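Local coordinates for protelomerase (PDB 4F43), which generates and protects the hairpin ends of the linear chromosome of Agrobacterium tumefaciens, at residues 34-39 with 77-82; 160-165 with 178-183. The protein carries 1 engineered substitution. One frame throughout, in Å; residues are numbered along the deposited sequence.

Overall arrangement
The two contacts illustrate how one DNA-bound chain combines different ways of joining its parts. Contact 1 joins helices 28-40 and 65-82 in the helical N-terminal part of the fragment by apolar contacts, with no hydrogen bond between the helices. Contact 2, further along the chain, joins the exit of helix 155-161 to strand 177-180 within the telomere resolvase catalytic domain, mixing backbone bonds with aromatic packing. The centres of contacts 1 and 2 lie 34 Å apart. Their nearest atoms are about 16 Å apart, so they do not touch. Both are near the hairpin DNA: in contact 1 Asn77 binds a phosphate oxygen directly, whereas the nearest atom of contact 2 stays about 5 Å from nucleic acid.

Contact 1 (34-39 with 77-82); sequences ADFIAA and NAIREA. With nucleotides of chain B.
Ile37 sends its two branches to successive turns of helix 65-82 in a helix-helix packing contact of the helical N-terminal part of the chain. Its CG2 meets CB of Ala82 at 3.6 Å, the closest approach across the pair. The other branch bends back through chi2 of -59°, and its tip CD1 lies over the backbone carbonyl of Ala78 as well as 4.1 Å from that residue's CB. Between Ala78 and Ala82, one isoleucine thus spans a full turn of the partner. The same CD1 methyl lies 4.1 Å from CG1 of Ile79. The small side chains of Ala78 and Ala82 meet these branches with the short segment axes 10.5 Å apart at closest approach and inclined at 45°.

Beside this centre the direction of reach is reversed. Ile79 extends its chain, with CD1 anti to CA about the CB-CG1 bond (chi2 175°), and brings the methyl to the edge of the Phe36 ring, 4.2 Å from CE2. No hydrogen bond crosses between the helices. In the next shell Tyr75 packs edge-to-face with Phe36, and Met89 of helix 89-92 touches both Phe36 and Ile79, while Phe83 touches Ile37. Helix 65-82 also carries Asn77, whose amide serves the DNA rather than helix 28-40: ND2 donates a hydrogen bond to OP2 of DA21 of chain B, 3.1 Å long with an N-H...O angle of 145°.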
loop_
_atom_site.group_PDB
_atom_site.type_symbol
_atom_site.label_atom_id
_atom_site.label_comp_id
_atom_site.label_asym_id
_atom_site.label_seq_id
_atom_site.Cartn_x
_atom_site.Cartn_y
_atom_site.Cartn_z
ATOM N N ALA A 34 9.764 1.285 23.824
ATOM C CA ALA A 34 9.296 0.695 25.073
ATOM C C ALA A 34 9.813 1.471 26.282
ATOM O O ALA A 34 9.060 1.769 27.208
ATOM C CB ALA A 34 9.715 -0.765 25.160
ATOM N N ASP A 35 11.102 1.796 26.262
ATOM C CA ASP A 35 11.719 2.565 27.337
ATOM C C ASP A 35 11.178 3.989 27.361
ATOM O O ASP A 35 11.130 4.629 28.411
ATOM C CB ASP A 35 13.240 2.589 27.177
ATOM C CG ASP A 35 13.849 1.202 27.186
ATOM O OD1 ASP A 35 13.213 0.277 27.732
ATOM O OD2 ASP A 35 14.965 1.038 26.647
ATOM N N PHE A 36 10.777 4.478 26.192
ATOM C CA PHE A 36 10.180 5.801 26.071
ATOM C C PHE A 36 8.843 5.841 26.806
ATOM O O PHE A 36 8.630 6.666 27.701
ATOM C CB PHE A 36 9.978 6.141 24.595
ATOM C CG PHE A 36 9.689 7.587 24.340
ATOM C CD1 PHE A 36 10.705 8.523 24.373
ATOM C CD2 PHE A 36 8.404 8.010 24.054
ATOM C CE1 PHE A 36 10.445 9.855 24.133
ATOM C CE2 PHE A 36 8.138 9.340 23.813
ATOM C CZ PHE A 36 9.161 10.263 23.853
ATOM N N ILE A 37 7.950 4.933 26.420
ATOM C CA ILE A 37 6.644 4.814 27.060
ATOM C C ILE A 37 6.796 4.533 28.555
ATOM O O ILE A 37 6.007 5.013 29.370
ATOM C CB ILE A 37 5.793 3.707 26.399
ATOM C CG1 ILE A 37 5.635 3.977 24.902
ATOM C CG2 ILE A 37 4.430 3.601 27.065
ATOM C CD1 ILE A 37 4.973 5.299 24.582
ATOM N N ALA A 38 7.825 3.768 28.906
ATOM C CA ALA A 38 8.117 3.457 30.302
ATOM C C ALA A 38 8.473 4.714 31.090
ATOM O O ALA A 38 7.954 4.939 32.184
ATOM C CB ALA A 38 9.241 2.437 30.393
ATOM N N ALA A 39 9.359 5.529 30.525
ATOM C CA ALA A 39 9.795 6.760 31.174
ATOM C C ALA A 39 8.668 7.785 31.234
ATOM O O ALA A 39 8.637 8.628 32.131
ATOM C CB ALA A 39 11.004 7.339 30.455
ATOM N N ASN A 77 2.041 6.628 17.439
ATOM C CA ASN A 77 1.065 5.550 17.557
ATOM C C ASN A 77 1.197 4.809 18.883
ATOM O O ASN A 77 0.199 4.417 19.492
ATOM C CB ASN A 77 1.187 4.575 16.385
ATOM C CG ASN A 77 0.625 5.141 15.097
ATOM O OD1 ASN A 77 -0.299 5.955 15.116
ATOM N ND2 ASN A 77 1.178 4.710 13.971
ATOM N N ALA A 78 2.437 4.628 19.329
ATOM C CA ALA A 78 2.697 3.992 20.616
ATOM C C ALA A 78 2.119 4.823 21.757
ATOM O O ALA A 78 1.538 4.282 22.699
ATOM C CB ALA A 78 4.188 3.780 20.812
ATOM N N ILE A 79 2.279 6.140 21.661
ATOM C CA ILE A 79 1.739 7.055 22.661
ATOM C C ILE A 79 0.213 7.009 22.669
ATOM O O ILE A 79 -0.409 6.960 23.732
ATOM C CB ILE A 79 2.207 8.504 22.420
ATOM C CG1 ILE A 79 3.731 8.597 22.498
ATOM C CG2 ILE A 79 1.573 9.445 23.432
ATOM C CD1 ILE A 79 4.283 9.968 22.166
ATOM N N ARG A 80 -0.382 7.021 21.479
ATOM C CA ARG A 80 -1.835 6.939 21.354
ATOM C C ARG A 80 -2.367 5.641 21.945
ATOM O O ARG A 80 -3.439 5.618 22.552
ATOM C CB ARG A 80 -2.264 7.052 19.891
ATOM C CG ARG A 80 -2.040 8.421 19.274
ATOM C CD ARG A 80 -2.584 8.467 17.856
ATOM N NE ARG A 80 -2.344 9.755 17.213
ATOM C CZ ARG A 80 -3.205 10.766 17.218
ATOM N NH1 ARG A 80 -2.901 11.901 16.604
ATOM N NH2 ARG A 80 -4.371 10.644 17.838
ATOM N N GLU A 81 -1.613 4.561 21.766
ATOM C CA GLU A 81 -2.016 3.259 22.283
ATOM C C GLU A 81 -1.893 3.193 23.802
ATOM O O GLU A 81 -2.767 2.654 24.480
ATOM C CB GLU A 81 -1.183 2.145 21.644
ATOM C CG GLU A 81 -1.568 0.745 22.098
ATOM C CD GLU A 81 -0.649 -0.323 21.538
ATOM O OE1 GLU A 81 -0.996 -1.519 21.633
ATOM O OE2 GLU A 81 0.423 0.033 21.005
ATOM N N ALA A 82 -0.808 3.750 24.328
ATOM C CA ALA A 82 -0.516 3.657 25.754
ATOM C C ALA A 82 -1.364 4.596 26.610
ATOM O O ALA A 82 -1.963 4.171 27.597
ATOM C CB ALA A 82 0.964 3.900 26.007
ATOM P P DA B 21 -1.844 4.892 10.719
ATOM O OP1 DA B 21 -3.093 4.363 11.310
ATOM O OP2 DA B 21 -0.552 4.665 11.407
ATOM O "O5'" DA B 21 -1.713 4.333 9.226
ATOM C "C5'" DA B 21 -2.850 4.314 8.364
ATOM C "C4'" DA B 21 -2.512 3.719 7.008
ATOM O "O4'" DA B 21 -1.416 4.457 6.414
ATOM C "C3'" DA B 21 -2.057 2.262 7.013
ATOM O "O3'" DA B 21 -2.414 1.648 5.781
ATOM C "C2'" DA B 21 -0.546 2.403 7.112
ATOM C "C1'" DA B 21 -0.353 3.564 6.148
ATOM N N9 DA B 21 0.900 4.291 6.302
ATOM C C8 DA B 21 1.492 4.719 7.457
ATOM N N7 DA B 21 2.625 5.357 7.263
ATOM C C5 DA B 21 2.780 5.348 5.885
ATOM C C6 DA B 21 3.771 5.859 5.022
ATOM N N6 DA B 21 4.867 6.520 5.417
ATOM N N1 DA B 21 3.589 5.660 3.703
ATOM C C2 DA B 21 2.512 5.008 3.263
ATOM N N3 DA B 21 1.519 4.485 3.971
ATOM C C4 DA B 21 1.721 4.695 5.281
#

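Contact 2 (160-165 with 178-183)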
loop_
_atom_site.group_PDB
_atom_site.type_symbol
_atom_site.label_atom_id
_atom_site.label_comp_id
_atom_site.label_asym_id
_atom_site.label_seq_id
_atom_site.Cartn_x
_atom_site.Cartn_y
_atom_site.Cartn_z
ATOM N N THR A 160 -5.234 -10.117 2.017
ATOM C CA THR A 160 -5.768 -10.088 3.378
ATOM C C THR A 160 -7.250 -9.734 3.534
ATOM O O THR A 160 -7.911 -10.256 4.431
ATOM C CB THR A 160 -4.937 -9.161 4.295
ATOM O OG1 THR A 160 -5.115 -7.798 3.894
ATOM C CG2 THR A 160 -3.461 -9.519 4.224
ATOM N N GLN A 161 -7.780 -8.857 2.687
ATOM C CA GLN A 161 -9.113 -8.316 2.955
ATOM C C GLN A 161 -9.942 -7.911 1.733
ATOM O O GLN A 161 -10.736 -6.974 1.809
ATOM C CB GLN A 161 -9.002 -7.129 3.916
ATOM C CG GLN A 161 -8.067 -6.032 3.433
ATOM C CD GLN A 161 -7.880 -4.934 4.459
ATOM O OE1 GLN A 161 -8.188 -5.110 5.638
ATOM N NE2 GLN A 161 -7.376 -3.787 4.015
ATOM N N ALA A 162 -9.773 -8.617 0.621
ATOM C CA ALA A 162 -10.573 -8.337 -0.568
ATOM C C ALA A 162 -11.866 -9.147 -0.574
ATOM O O ALA A 162 -11.896 -10.290 -0.116
ATOM C CB ALA A 162 -9.770 -8.609 -1.832
ATOM N N GLU A 163 -12.933 -8.546 -1.092
ATOM C CA GLU A 163 -14.214 -9.233 -1.231
ATOM C C GLU A 163 -14.794 -8.987 -2.617
ATOM O O GLU A 163 -15.618 -8.093 -2.804
ATOM C CB GLU A 163 -15.211 -8.761 -0.172
ATOM C CG GLU A 163 -14.738 -8.922 1.262
ATOM C CD GLU A 163 -15.582 -8.127 2.240
ATOM O OE1 GLU A 163 -15.184 -8.014 3.418
ATOM O OE2 GLU A 163 -16.643 -7.614 1.828
ATOM N N PHE A 164 -14.358 -9.783 -3.587
ATOM C CA PHE A 164 -14.830 -9.631 -4.959
ATOM C C PHE A 164 -16.169 -10.328 -5.169
ATOM O O PHE A 164 -16.350 -11.480 -4.776
ATOM C CB PHE A 164 -13.791 -10.159 -5.949
ATOM C CG PHE A 164 -12.429 -9.549 -5.778
ATOM C CD1 PHE A 164 -12.223 -8.200 -6.015
ATOM C CD2 PHE A 164 -11.354 -10.326 -5.385
ATOM C CE1 PHE A 164 -10.970 -7.637 -5.860
ATOM C CE2 PHE A 164 -10.100 -9.769 -5.229
ATOM C CZ PHE A 164 -9.907 -8.422 -5.466
ATOM N N SER A 165 -17.103 -9.621 -5.797
ATOM C CA SER A 165 -18.450 -10.136 -6.013
ATOM C C SER A 165 -18.958 -9.746 -7.402
ATOM O O SER A 165 -18.524 -8.737 -7.959
ATOM C CB SER A 165 -19.391 -9.624 -4.917
ATOM O OG SER A 165 -19.286 -8.221 -4.766
ATOM N N ILE A 178 -16.095 -6.208 -11.898
ATOM C CA ILE A 178 -16.540 -6.866 -10.671
ATOM C C ILE A 178 -16.737 -5.842 -9.557
ATOM O O ILE A 178 -16.536 -4.646 -9.762
ATOM C CB ILE A 178 -15.523 -7.923 -10.197
ATOM C CG1 ILE A 178 -14.194 -7.260 -9.827
ATOM C CG2 ILE A 178 -15.313 -8.991 -11.263
ATOM C CD1 ILE A 178 -13.125 -8.242 -9.395
ATOM N N LEU A 179 -17.131 -6.314 -8.378
ATOM C CA LEU A 179 -17.275 -5.447 -7.214
ATOM C C LEU A 179 -16.127 -5.685 -6.236
ATOM O O LEU A 179 -15.496 -6.740 -6.260
ATOM C CB LEU A 179 -18.622 -5.683 -6.528
ATOM C CG LEU A 179 -19.871 -5.522 -7.398
ATOM C CD1 LEU A 179 -21.129 -5.748 -6.575
ATOM C CD2 LEU A 179 -19.895 -4.152 -8.057
ATOM N N PHE A 180 -15.857 -4.706 -5.379
ATOM C CA PHE A 180 -14.702 -4.778 -4.489
ATOM C C PHE A 180 -14.953 -4.194 -3.098
ATOM O O PHE A 180 -15.680 -3.211 -2.946
ATOM C CB PHE A 180 -13.495 -4.097 -5.142
ATOM C CG PHE A 180 -12.352 -3.855 -4.201
ATOM C CD1 PHE A 180 -11.584 -4.911 -3.735
ATOM C CD2 PHE A 180 -12.041 -2.570 -3.785
ATOM C CE1 PHE A 180 -10.532 -4.688 -2.865
ATOM C CE2 PHE A 180 -10.990 -2.340 -2.917
ATOM C CZ PHE A 180 -10.234 -3.400 -2.456
ATOM N N ASN A 181 -14.335 -4.811 -2.095
ATOM C CA ASN A 181 -14.417 -4.363 -0.710
ATOM C C ASN A 181 -13.386 -5.112 0.131
ATOM O O ASN A 181 -13.278 -6.333 0.033
ATOM C CB ASN A 181 -15.820 -4.613 -0.155
ATOM C CG ASN A 181 -16.153 -3.716 1.022
ATOM O OD1 ASN A 181 -15.802 -2.537 1.040
ATOM N ND2 ASN A 181 -16.840 -4.273 2.014
ATOM N N GLY A 182 -12.615 -4.395 0.944
ATOM C CA GLY A 182 -12.690 -2.950 1.030
ATOM C C GLY A 182 -11.337 -2.292 0.851
ATOM O O GLY A 182 -10.295 -2.942 0.946
ATOM N N GLN A 183 -11.359 -0.990 0.596
ATOM C CA GLN A 183 -10.147 -0.226 0.330
ATOM C C GLN A 183 -9.235 -0.155 1.553
ATOM O O GLN A 183 -9.693 -0.270 2.690
ATOM C CB GLN A 183 -10.518 1.188 -0.132
ATOM C CG GLN A 183 -9.366 2.024 -0.678
ATOM C CD GLN A 183 -9.018 1.693 -2.117
ATOM O OE1 GLN A 183 -9.256 0.583 -2.591
ATOM N NE2 GLN A 183 -8.456 2.666 -2.825
#
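Phe164 packs against Ile178 and Phe180 where the chain leaving helix 155-161 runs roughly antiparallel to strand 177-180, part of the four-stranded antiparallel sheet of the catalytic domain. With CG beside the backbone N and opposite the carbonyl carbon (chi1 -54°), the ring is brought to the CD1 methyl of Ile178 and to Phe180. CB lies 3.8 Å from the carbonyl oxygen of Leu179. CG comes next to CD1 of Ile178, and CD1 of the phenyl ring presses closer to that same methyl, at 3.5 Å, while Leu179 O lies at the ring edge, near the ring plane. At CE1 the partner changes to Phe180, whose CD1 is 3.5 Å away. The two rings point the same way, side by side but tilted by 31° between their planes. Beyond them, Tyr213 meets Phe164 edge-to-face, and Arg153 makes a cation-pi contact with Phe180.

Backbone bonds run beside the ring pair. Leu179 N donates to Ser165 O over 2.8 Å, whereas the return bond from Ser165 N to Leu179 O is weak. That carbonyl oxygen also receives a CA-H...O contact from Phe164. Past the strand, a cis peptide precedes Gly182, whose N makes a weak bond to Gln161 O. Glu163 and Asn181 run alongside each other, carboxylate and amide planes 84° apart, and are joined by a weak hydrogen bond from ND2 of Asn181 to OE2 of Glu163, 3.4 Å long.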